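Local coordinates for NusG domain II-containing protein (Ruminococcus gnavus, PDB 4ESN) that is of unknown function but binds a zinc ion through cysteines in a small beta-rich domain of the NusG domain II family, at residues D44-R49 against E58-P63; V22-E27 against N85-S90; N52-M57 against Q70-R75. One frame throughout, in Å; residues are numbered along the deposited sequence. Where two conformers were deposited one is given.

Contact 1: D44-R49 against E58-P63. With ZN (zinc ion), chain C.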
loop_
_atom_site.group_PDB
_atom_site.type_symbol
_atom_site.label_atom_id
_atom_site.label_comp_id
_atom_site.label_asym_id
_atom_site.label_seq_id
_atom_site.Cartn_x
_atom_site.Cartn_y
_atom_site.Cartn_z
ATOM N N ASP A 44 -0.436 13.593 13.251
ATOM C CA ASP A 44 -1.176 14.823 12.943
ATOM C C ASP A 44 -1.660 14.889 11.471
ATOM O O ASP A 44 -2.394 15.832 11.117
ATOM C CB ASP A 44 -0.328 16.098 13.288
ATOM C CG ASP A 44 1.158 16.117 12.903
ATOM O OD1 ASP A 44 1.970 15.531 13.647
ATOM O OD2 ASP A 44 1.528 16.871 11.967
ATOM N N GLY A 45 -1.245 13.913 10.642
ATOM C CA GLY A 45 -1.491 13.943 9.208
ATOM C C GLY A 45 -2.501 13.025 8.565
ATOM O O GLY A 45 -2.794 13.205 7.378
ATOM N N ASN A 46 -2.990 12.005 9.285
ATOM C CA ASN A 46 -3.911 11.063 8.668
ATOM C C ASN A 46 -4.936 10.560 9.658
ATOM O O ASN A 46 -4.626 10.360 10.849
ATOM C CB ASN A 46 -3.157 9.845 8.082
ATOM C CG ASN A 46 -2.190 10.173 6.973
ATOM O OD1 ASN A 46 -1.062 10.572 7.219
ATOM N ND2 ASN A 46 -2.630 10.075 5.729
ATOM N N ARG A 47 -6.149 10.325 9.161
ATOM C CA ARG A 47 -7.187 9.764 10.005
ATOM C C ARG A 47 -7.865 8.650 9.249
ATOM O O ARG A 47 -8.399 8.863 8.151
ATOM C CB ARG A 47 -8.162 10.832 10.496
ATOM C CG ARG A 47 -9.241 10.274 11.432
ATOM C CD ARG A 47 -10.017 11.365 12.152
ATOM N NE ARG A 47 -10.783 12.203 11.232
ATOM C CZ ARG A 47 -10.465 13.449 10.901
ATOM N NH1 ARG A 47 -9.385 14.029 11.428
ATOM N NH2 ARG A 47 -11.233 14.134 10.063
ATOM N N LEU A 48 -7.812 7.446 9.836
ATOM C CA LEU A 48 -8.410 6.233 9.278
ATOM C C LEU A 48 -9.737 5.967 9.916
ATOM O O LEU A 48 -9.864 6.061 11.129
ATOM C CB LEU A 48 -7.469 5.043 9.519
ATOM C CG LEU A 48 -7.889 3.701 8.908
ATOM C CD1 LEU A 48 -7.682 3.709 7.391
ATOM C CD2 LEU A 48 -7.122 2.561 9.558
ATOM N N ARG A 49 -10.736 5.610 9.109
ATOM C CA ARG A 49 -12.043 5.258 9.649
ATOM C C ARG A 49 -12.326 3.762 9.378
ATOM O O ARG A 49 -12.218 3.290 8.234
ATOM C CB ARG A 49 -13.131 6.158 9.044
ATOM C CG ARG A 49 -14.607 5.840 9.466
ATOM C CD ARG A 49 -14.876 5.824 10.973
ATOM N NE ARG A 49 -16.196 5.250 11.283
ATOM C CZ ARG A 49 -16.684 5.048 12.505
ATOM N NH1 ARG A 49 -15.989 5.406 13.574
ATOM N NH2 ARG A 49 -17.887 4.517 12.663
ATOM N N GLU A 58 -10.181 8.675 5.944
ATOM C CA GLU A 58 -11.210 9.714 6.020
ATOM C C GLU A 58 -10.645 11.136 5.767
ATOM O O GLU A 58 -11.348 11.999 5.227
ATOM C CB GLU A 58 -11.853 9.651 7.412
ATOM C CG GLU A 58 -12.970 10.657 7.615
ATOM C CD GLU A 58 -13.521 10.645 9.023
ATOM O OE1 GLU A 58 -14.251 9.689 9.360
ATOM O OE2 GLU A 58 -13.145 11.540 9.813
ATOM N N TRP A 59 -9.428 11.403 6.254
ATOM C CA TRP A 59 -8.805 12.722 6.184
ATOM C C TRP A 59 -7.307 12.565 6.178
ATOM O O TRP A 59 -6.783 11.614 6.755
ATOM C CB TRP A 59 -9.251 13.584 7.402
ATOM C CG TRP A 59 -8.578 14.928 7.505
ATOM C CD1 TRP A 59 -8.947 16.080 6.867
ATOM C CD2 TRP A 59 -7.348 15.219 8.180
ATOM N NE1 TRP A 59 -8.059 17.082 7.155
ATOM C CE2 TRP A 59 -7.036 16.569 7.916
ATOM C CE3 TRP A 59 -6.448 14.452 8.954
ATOM C CZ2 TRP A 59 -5.903 17.203 8.465
ATOM C CZ3 TRP A 59 -5.323 15.074 9.486
ATOM C CH2 TRP A 59 -5.067 16.433 9.252
ATOM N N ALA A 60 -6.618 13.518 5.542
ATOM C CA ALA A 60 -5.167 13.619 5.503
ATOM C C ALA A 60 -4.775 15.048 5.205
ATOM O O ALA A 60 -5.511 15.746 4.491
ATOM C CB ALA A 60 -4.588 12.672 4.471
ATOM N N ASP A 61 -3.607 15.480 5.730
ATOM C CA ASP A 61 -3.062 16.826 5.492
ATOM C C ASP A 61 -2.086 16.844 4.286
ATOM O O ASP A 61 -1.443 17.864 4.039
ATOM C CB ASP A 61 -2.369 17.366 6.764
ATOM C CG ASP A 61 -1.005 16.776 7.110
ATOM O OD1 ASP A 61 -0.623 15.734 6.514
ATOM O OD2 ASP A 61 -0.326 17.338 7.994
ATOM N N CYS A 62 -1.957 15.724 3.563
ATOM C CA CYS A 62 -1.068 15.598 2.396
ATOM C C CYS A 62 -1.569 16.480 1.232
ATOM O O CYS A 62 -2.790 16.664 1.097
ATOM C CB CYS A 62 -0.959 14.140 1.965
ATOM S SG CYS A 62 -2.527 13.429 1.407
ATOM N N PRO A 63 -0.666 17.003 0.362
ATOM C CA PRO A 63 -1.126 17.875 -0.740
ATOM C C PRO A 63 -1.914 17.163 -1.850
ATOM O O PRO A 63 -2.867 17.751 -2.376
ATOM C CB PRO A 63 0.179 18.443 -1.316
ATOM C CG PRO A 63 1.226 18.187 -0.283
ATOM C CD PRO A 63 0.810 16.911 0.382
HETATM ZN ZN ZN C . -2.161 11.139 1.673
HETATM O O HOH W 1 2.130 16.757 9.050
HETATM O O HOH W 2 -1.635 10.491 -0.407
#
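A classic beta bulge marks this antiparallel hairpin of strands 46-51 and 54-60, where Glu-58 and Trp-59 both lie opposite Arg-47. Arg-47 O accepts from Glu-58 N at 2.8 Å and, weakly, from Trp-59 N, while Arg-47 N returns a 2.8 Å bond to Trp-59 O. The bulge brings both side chains against that of Arg-47. With its CG anti to the backbone N (chi1 -178°) and a bend at chi3, Arg-47 turns NE and NH2 side-on to Glu-58, both gripping one oxygen. Arg-47 NE meets Glu-58 OE2 at 2.8 Å in the guanidinium plane but from above the carboxylate; the bond from NH2 is longer and uses the anti lone pair of OE2. Trp-59 CB sits over one guanidinium face, 3.4 Å from Arg-47 NH2, and the indole continues almost parallel to that plane (6°) but displaced. The far edge of the ring meets Asp-44 O, which lies 3.3 Å from Trp-59 CH2. Past the strands, Asp-61 N bonds to Gly-45 O at 2.9 Å, and a water donates to the nearby carboxylates Asp-44 OD2 and Asp-61 OD2, probably easing their repulsion. Asn-46 and Ala-60 face inward; Asn-85 ND2 bonds to both Asn-46 OD1 and Asp-61 OD1. The next residue reaches the metal: Cys-62 SG binds zinc at 2.3 Å, with Cys-67, Cys-82 and a water as the other ligands.

Contact 2: V22-E27 against N85-S90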
loop_
_atom_site.group_PDB
_atom_site.type_symbol
_atom_site.label_atom_id
_atom_site.label_comp_id
_atom_site.label_asym_id
_atom_site.label_seq_id
_atom_site.Cartn_x
_atom_site.Cartn_y
_atom_site.Cartn_z
ATOM N N VAL A 22 -1.445 -0.744 10.575
ATOM C CA VAL A 22 -1.014 0.605 10.276
ATOM C C VAL A 22 0.500 0.677 10.551
ATOM O O VAL A 22 0.958 0.307 11.646
ATOM C CB VAL A 22 -1.817 1.691 11.051
ATOM C CG1 VAL A 22 -1.171 3.068 10.907
ATOM C CG2 VAL A 22 -3.274 1.757 10.578
ATOM N N THR A 23 1.268 1.112 9.539
ATOM C CA THR A 23 2.700 1.356 9.695
ATOM C C THR A 23 2.937 2.820 9.357
ATOM O O THR A 23 2.301 3.353 8.445
ATOM C CB THR A 23 3.628 0.403 8.881
ATOM O OG1 THR A 23 3.654 0.808 7.527
ATOM C CG2 THR A 23 3.231 -1.062 8.965
ATOM N N VAL A 24 3.772 3.482 10.157
ATOM C CA VAL A 24 4.202 4.864 9.941
ATOM C C VAL A 24 5.715 4.816 9.927
ATOM O O VAL A 24 6.318 4.315 10.883
ATOM C CB VAL A 24 3.651 5.882 10.973
ATOM C CG1 VAL A 24 3.974 7.315 10.559
ATOM C CG2 VAL A 24 2.159 5.701 11.183
ATOM N N ASP A 25 6.322 5.260 8.814
ATOM C CA ASP A 25 7.774 5.257 8.584
ATOM C C ASP A 25 8.351 3.827 8.783
ATOM O O ASP A 25 9.432 3.663 9.350
ATOM C CB ASP A 25 8.495 6.296 9.490
ATOM C CG ASP A 25 7.842 7.681 9.557
ATOM O OD1 ASP A 25 7.835 8.390 8.522
ATOM O OD2 ASP A 25 7.391 8.077 10.660
ATOM N N GLY A 26 7.601 2.816 8.339
ATOM C CA GLY A 26 8.001 1.417 8.431
ATOM C C GLY A 26 7.787 0.725 9.767
ATOM O O GLY A 26 8.009 -0.489 9.867
ATOM N N GLU A 27 7.370 1.476 10.807
ATOM C CA GLU A 27 7.130 0.909 12.135
ATOM C C GLU A 27 5.642 0.599 12.313
ATOM O O GLU A 27 4.809 1.474 12.058
ATOM C CB GLU A 27 7.603 1.878 13.232
ATOM C CG GLU A 27 9.057 2.332 13.108
ATOM C CD GLU A 27 9.347 3.788 13.441
ATOM O OE1 GLU A 27 8.484 4.656 13.165
ATOM O OE2 GLU A 27 10.461 4.063 13.940
ATOM N N ASN A 85 3.077 11.110 3.821
ATOM C CA ASN A 85 3.232 10.949 5.268
ATOM C C ASN A 85 3.800 9.570 5.678
ATOM O O ASN A 85 3.906 9.291 6.871
ATOM C CB ASN A 85 1.910 11.230 6.003
ATOM C CG ASN A 85 1.422 12.664 5.860
ATOM O OD1 ASN A 85 2.176 13.586 5.563
ATOM N ND2 ASN A 85 0.134 12.879 6.012
ATOM N N GLN A 86 4.226 8.751 4.702
ATOM C CA GLN A 86 4.796 7.413 4.918
ATOM C C GLN A 86 3.859 6.504 5.759
ATOM O O GLN A 86 4.309 5.729 6.612
ATOM C CB GLN A 86 6.194 7.508 5.554
ATOM C CG GLN A 86 7.216 8.186 4.661
ATOM C CD GLN A 86 8.266 8.857 5.490
ATOM O OE1 GLN A 86 9.274 8.248 5.867
ATOM N NE2 GLN A 86 8.017 10.114 5.847
ATOM N N VAL A 87 2.557 6.607 5.497
ATOM C CA VAL A 87 1.559 5.810 6.178
ATOM C C VAL A 87 1.128 4.684 5.253
ATOM O O VAL A 87 0.749 4.932 4.112
ATOM C CB VAL A 87 0.336 6.641 6.668
ATOM C CG1 VAL A 87 -0.780 5.712 7.208
ATOM C CG2 VAL A 87 0.743 7.671 7.719
ATOM N N VAL A 88 1.150 3.453 5.771
ATOM C CA VAL A 88 0.672 2.269 5.069
ATOM C C VAL A 88 -0.436 1.634 5.903
ATOM O O VAL A 88 -0.244 1.360 7.093
ATOM C CB VAL A 88 1.785 1.242 4.742
ATOM C CG1 VAL A 88 1.199 -0.006 4.068
ATOM C CG2 VAL A 88 2.865 1.862 3.857
ATOM N N VAL A 89 -1.589 1.392 5.262
ATOM C CA VAL A 89 -2.702 0.700 5.890
ATOM C C VAL A 89 -2.887 -0.572 5.093
ATOM O O VAL A 89 -3.030 -0.517 3.875
ATOM C CB VAL A 89 -4.004 1.552 6.006
ATOM C CG1 VAL A 89 -5.084 0.780 6.796
ATOM C CG2 VAL A 89 -3.705 2.909 6.663
ATOM N N SER A 90 -2.877 -1.716 5.770
ATOM C CA SER A 90 -2.995 -2.990 5.081
ATOM C C SER A 90 -3.918 -3.919 5.829
ATOM O O SER A 90 -3.884 -3.935 7.056
ATOM C CB SER A 90 -1.607 -3.614 4.958
ATOM O OG SER A 90 -1.660 -4.836 4.252
HETATM O O HOH W 3 5.186 3.089 6.789
#
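Thr-23 and Val-88 exchange a reciprocal pair of backbone hydrogen bonds, Thr-23 N to Val-88 O and Val-88 N to Thr-23 O, each 2.9 Å and nearly straight. Two residues on, Asp-25 N donates to Gln-86 O at 3.0 Å. That carbonyl also accepts a hydrogen bond from a water, which accepts from Gly-26 N and is hydrogen-bonded to Thr-23 OG1 at 2.8 Å. The water thus ties the type I' turn from Val-24 to Glu-27 to the carbonyl of Gln-86 at the start of the neighbouring strand. Thr-23 OG1 is brought there by a chi1 of 78°, between the backbone N and the carbonyl carbon, and the same placement lays it 3.4 Å from Val-88 CB. At the exposed end the Asp-25 carboxylate crosses the Gln-86 amide with their planes 70° apart. Asp-25 OD1 is 3.0 Å from Gln-86 OE1, but both are acceptors, and the approach to NE2 has a poor angle; the pair touches without a hydrogen bond.

Valines make up the inward face. Val-22 and Val-89 form a non-hydrogen-bonded pair whose side chains lie side by side, their CG2 methyls meeting at 4.1 Å, and Val-24 CG2 lies 4.2 Å from Val-87 CG2. Ile-42, Leu-48 and selenomethionine Met-57, from the other sheet, pack on this face. On the reverse face Thr-23 packs on Leu-83, and Val-88 on Val-88, of the second subunit. The pairing joins strands 19-24 and 87-92, the central two of a four-stranded antiparallel sheet, and strand 87-92 begins at a G1 beta bulge, with Gln-86 and Val-87 both opposite Cys-82.

Contact 3: N52-M57 against Q70-R75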
loop_
_atom_site.group_PDB
_atom_site.type_symbol
_atom_site.label_atom_id
_atom_site.label_comp_id
_atom_site.label_asym_id
_atom_site.label_seq_id
_atom_site.Cartn_x
_atom_site.Cartn_y
_atom_site.Cartn_z
ATOM N N ASN A 52 -18.330 -0.456 9.159
ATOM C CA ASN A 52 -19.017 -1.536 8.447
ATOM C C ASN A 52 -18.035 -2.588 7.866
ATOM O O ASN A 52 -18.205 -3.019 6.726
ATOM C CB ASN A 52 -19.913 -0.960 7.352
ATOM C CG ASN A 52 -20.980 -0.022 7.861
ATOM O OD1 ASN A 52 -21.443 -0.102 9.007
ATOM N ND2 ASN A 52 -21.422 0.863 6.992
ATOM N N GLY A 53 -17.026 -2.975 8.657
ATOM C CA GLY A 53 -16.045 -3.990 8.274
ATOM C C GLY A 53 -15.031 -3.542 7.233
ATOM O O GLY A 53 -14.347 -4.376 6.643
ATOM N N GLN A 54 -14.921 -2.225 7.005
ATOM C CA GLN A 54 -14.013 -1.658 6.003
ATOM C C GLN A 54 -13.156 -0.561 6.579
ATOM O O GLN A 54 -13.642 0.183 7.425
ATOM C CB GLN A 54 -14.845 -1.034 4.867
ATOM C CG GLN A 54 -15.505 -2.003 3.917
ATOM C CD GLN A 54 -16.382 -1.266 2.944
ATOM O OE1 GLN A 54 -17.036 -0.258 3.269
ATOM N NE2 GLN A 54 -16.439 -1.773 1.739
ATOM N N ALA A 55 -11.926 -0.392 6.043
ATOM C CA ALA A 55 -11.014 0.671 6.409
ATOM C C ALA A 55 -10.923 1.676 5.261
ATOM O O ALA A 55 -10.806 1.285 4.098
ATOM C CB ALA A 55 -9.631 0.111 6.756
ATOM N N LYS A 56 -10.999 2.962 5.586
ATOM C CA LYS A 56 -10.945 4.051 4.604
ATOM C C LYS A 56 -10.179 5.228 5.192
ATOM O O LYS A 56 -10.360 5.531 6.369
ATOM C CB LYS A 56 -12.395 4.477 4.244
ATOM C CG LYS A 56 -12.549 5.594 3.209
ATOM C CD LYS A 56 -12.675 5.066 1.789
ATOM C CE LYS A 56 -13.013 6.165 0.809
ATOM N NZ LYS A 56 -13.179 5.646 -0.576
HETATM N N MSE A 57 -9.364 5.901 4.394
HETATM C CA MSE A 57 -8.667 7.110 4.848
HETATM C C MSE A 57 -9.698 8.225 4.783
HETATM O O MSE A 57 -10.123 8.594 3.687
HETATM C CB MSE A 57 -7.424 7.438 4.002
HETATM C CG MSE A 57 -6.520 8.466 4.709
HETATM SE SE MSE A 57 -5.618 7.672 6.269
HETATM C CE MSE A 57 -4.245 6.607 5.279
ATOM N N GLN A 70 -8.660 6.771 -2.231
ATOM C CA GLN A 70 -8.599 5.309 -2.400
ATOM C C GLN A 70 -9.832 4.661 -1.850
ATOM O O GLN A 70 -10.335 5.080 -0.803
ATOM C CB GLN A 70 -7.360 4.678 -1.724
ATOM C CG GLN A 70 -6.008 5.168 -2.249
ATOM C CD GLN A 70 -6.000 5.286 -3.748
ATOM O OE1 GLN A 70 -6.018 6.394 -4.315
ATOM N NE2 GLN A 70 -6.101 4.148 -4.422
ATOM N N LYS A 71 -10.306 3.624 -2.544
ATOM C CA LYS A 71 -11.469 2.826 -2.161
ATOM C C LYS A 71 -11.237 2.161 -0.809
ATOM O O LYS A 71 -10.091 1.796 -0.495
ATOM C CB LYS A 71 -11.719 1.736 -3.222
ATOM C CG LYS A 71 -12.388 2.256 -4.456
ATOM C CD LYS A 71 -12.496 1.163 -5.480
ATOM C CE LYS A 71 -13.200 1.636 -6.725
ATOM N NZ LYS A 71 -14.680 1.529 -6.618
ATOM N N ALA A 72 -12.318 1.961 -0.027
ATOM C CA ALA A 72 -12.268 1.273 1.260
ATOM C C ALA A 72 -11.771 -0.170 1.045
ATOM O O ALA A 72 -11.991 -0.750 -0.020
ATOM C CB ALA A 72 -13.645 1.283 1.921
ATOM N N ILE A 73 -11.052 -0.710 2.030
ATOM C CA ILE A 73 -10.446 -2.038 1.955
ATOM C C ILE A 73 -10.992 -2.927 3.080
ATOM O O ILE A 73 -11.233 -2.449 4.187
ATOM C CB ILE A 73 -8.885 -1.933 1.969
ATOM C CG1 ILE A 73 -8.348 -1.240 3.274
ATOM C CG2 ILE A 73 -8.404 -1.202 0.704
ATOM C CD1 ILE A 73 -6.796 -1.284 3.513
ATOM N N SER A 74 -11.167 -4.225 2.790
ATOM C CA SER A 74 -11.692 -5.211 3.735
ATOM C C SER A 74 -11.114 -6.607 3.492
ATOM O O SER A 74 -11.355 -7.506 4.293
ATOM C CB SER A 74 -13.223 -5.262 3.651
ATOM O OG SER A 74 -13.698 -5.355 2.314
ATOM N N ARG A 75 -10.368 -6.799 2.397
ATOM C CA ARG A 75 -9.822 -8.125 2.053
ATOM C C ARG A 75 -8.318 -8.208 2.355
ATOM O O ARG A 75 -7.588 -7.231 2.139
ATOM C CB ARG A 75 -10.075 -8.431 0.582
ATOM C CG ARG A 75 -11.125 -9.464 0.345
ATOM C CD ARG A 75 -11.956 -9.114 -0.877
ATOM N NE ARG A 75 -13.093 -8.272 -0.501
ATOM C CZ ARG A 75 -13.435 -7.147 -1.115
ATOM N NH1 ARG A 75 -12.744 -6.721 -2.169
ATOM N NH2 ARG A 75 -14.466 -6.436 -0.682
HETATM O O HOH W 4 -14.899 -3.601 0.950
HETATM O O HOH W 5 -9.151 5.724 1.486
#
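Ala-55 and Ile-73 form a single antiparallel bridge that fastens the loop after helix 66-69 to the outer edge of the three-stranded sheet, along strand 54-60. Ala-55 N donates to Ile-73 O and Ile-73 N to Ala-55 O, both at 2.9 Å and both in the carbonyl plane. On the inner side Ala-55 CB touches Ile-73 CG1 at 3.9 Å; Ala-55 also packs on Leu-48 and Ile-73 on Val-91, within the hydrophobic core.

On the outer side Gln-54 spreads alongside the loop. With CG anti to the carbonyl carbon (chi1 -74°) and the chain extended beyond it, Gln-54 CD lies 3.9 Å from Ala-72 CB while CG rests against Ser-74 CB. A water lies between Gln-54 NE2 and Ser-74 OG, though its modelled distances are too short to be trusted. With an alanine at Gln-54, CG and the amide are gone, which would probably leave a gap over the methyl of Ala-72 and CB of Ser-74.

Farther along, in the conformer given of two deposited, Lys-56 bends at chi2 (92°) and runs its CD past Ala-72 N. NZ then meets Gln-70 O from above the carbonyl plane. Beyond the bridge, Glu-78 OE1 accepts from the backbone N of both Ser-74 and Arg-75. At the opposite end a water accepts from Met-57 N at 2.9 Å and donates to Gln-70 O at 2.7 Å.

All three contacts are partly buried, but their chemistry differs. Contact 2 lies within the four-stranded sheet and is mainly apolar, its valines facing the other sheet in the core, Thr-23 and Val-88 the second subunit. Contacts 1 and 3 share strand 54-60: contact 1 pairs it with strand 46-51 and adds a zinc ligand, whereas contact 3 uses its other edge to hold a loop by one bridge, side-chain packing and a lysine-to-carbonyl bond. The Arg-47, Glu-58 and Trp-59 face of contact 1 and the Gln-54 and Lys-56 side of contact 3 lie toward the surface. Selenomethionine Met-57 ties the sheets together, its SE near Asn-46 and its CE reaching Val-87 and Val-89. Near the zinc, Asn-85 joins contacts 1 and 2.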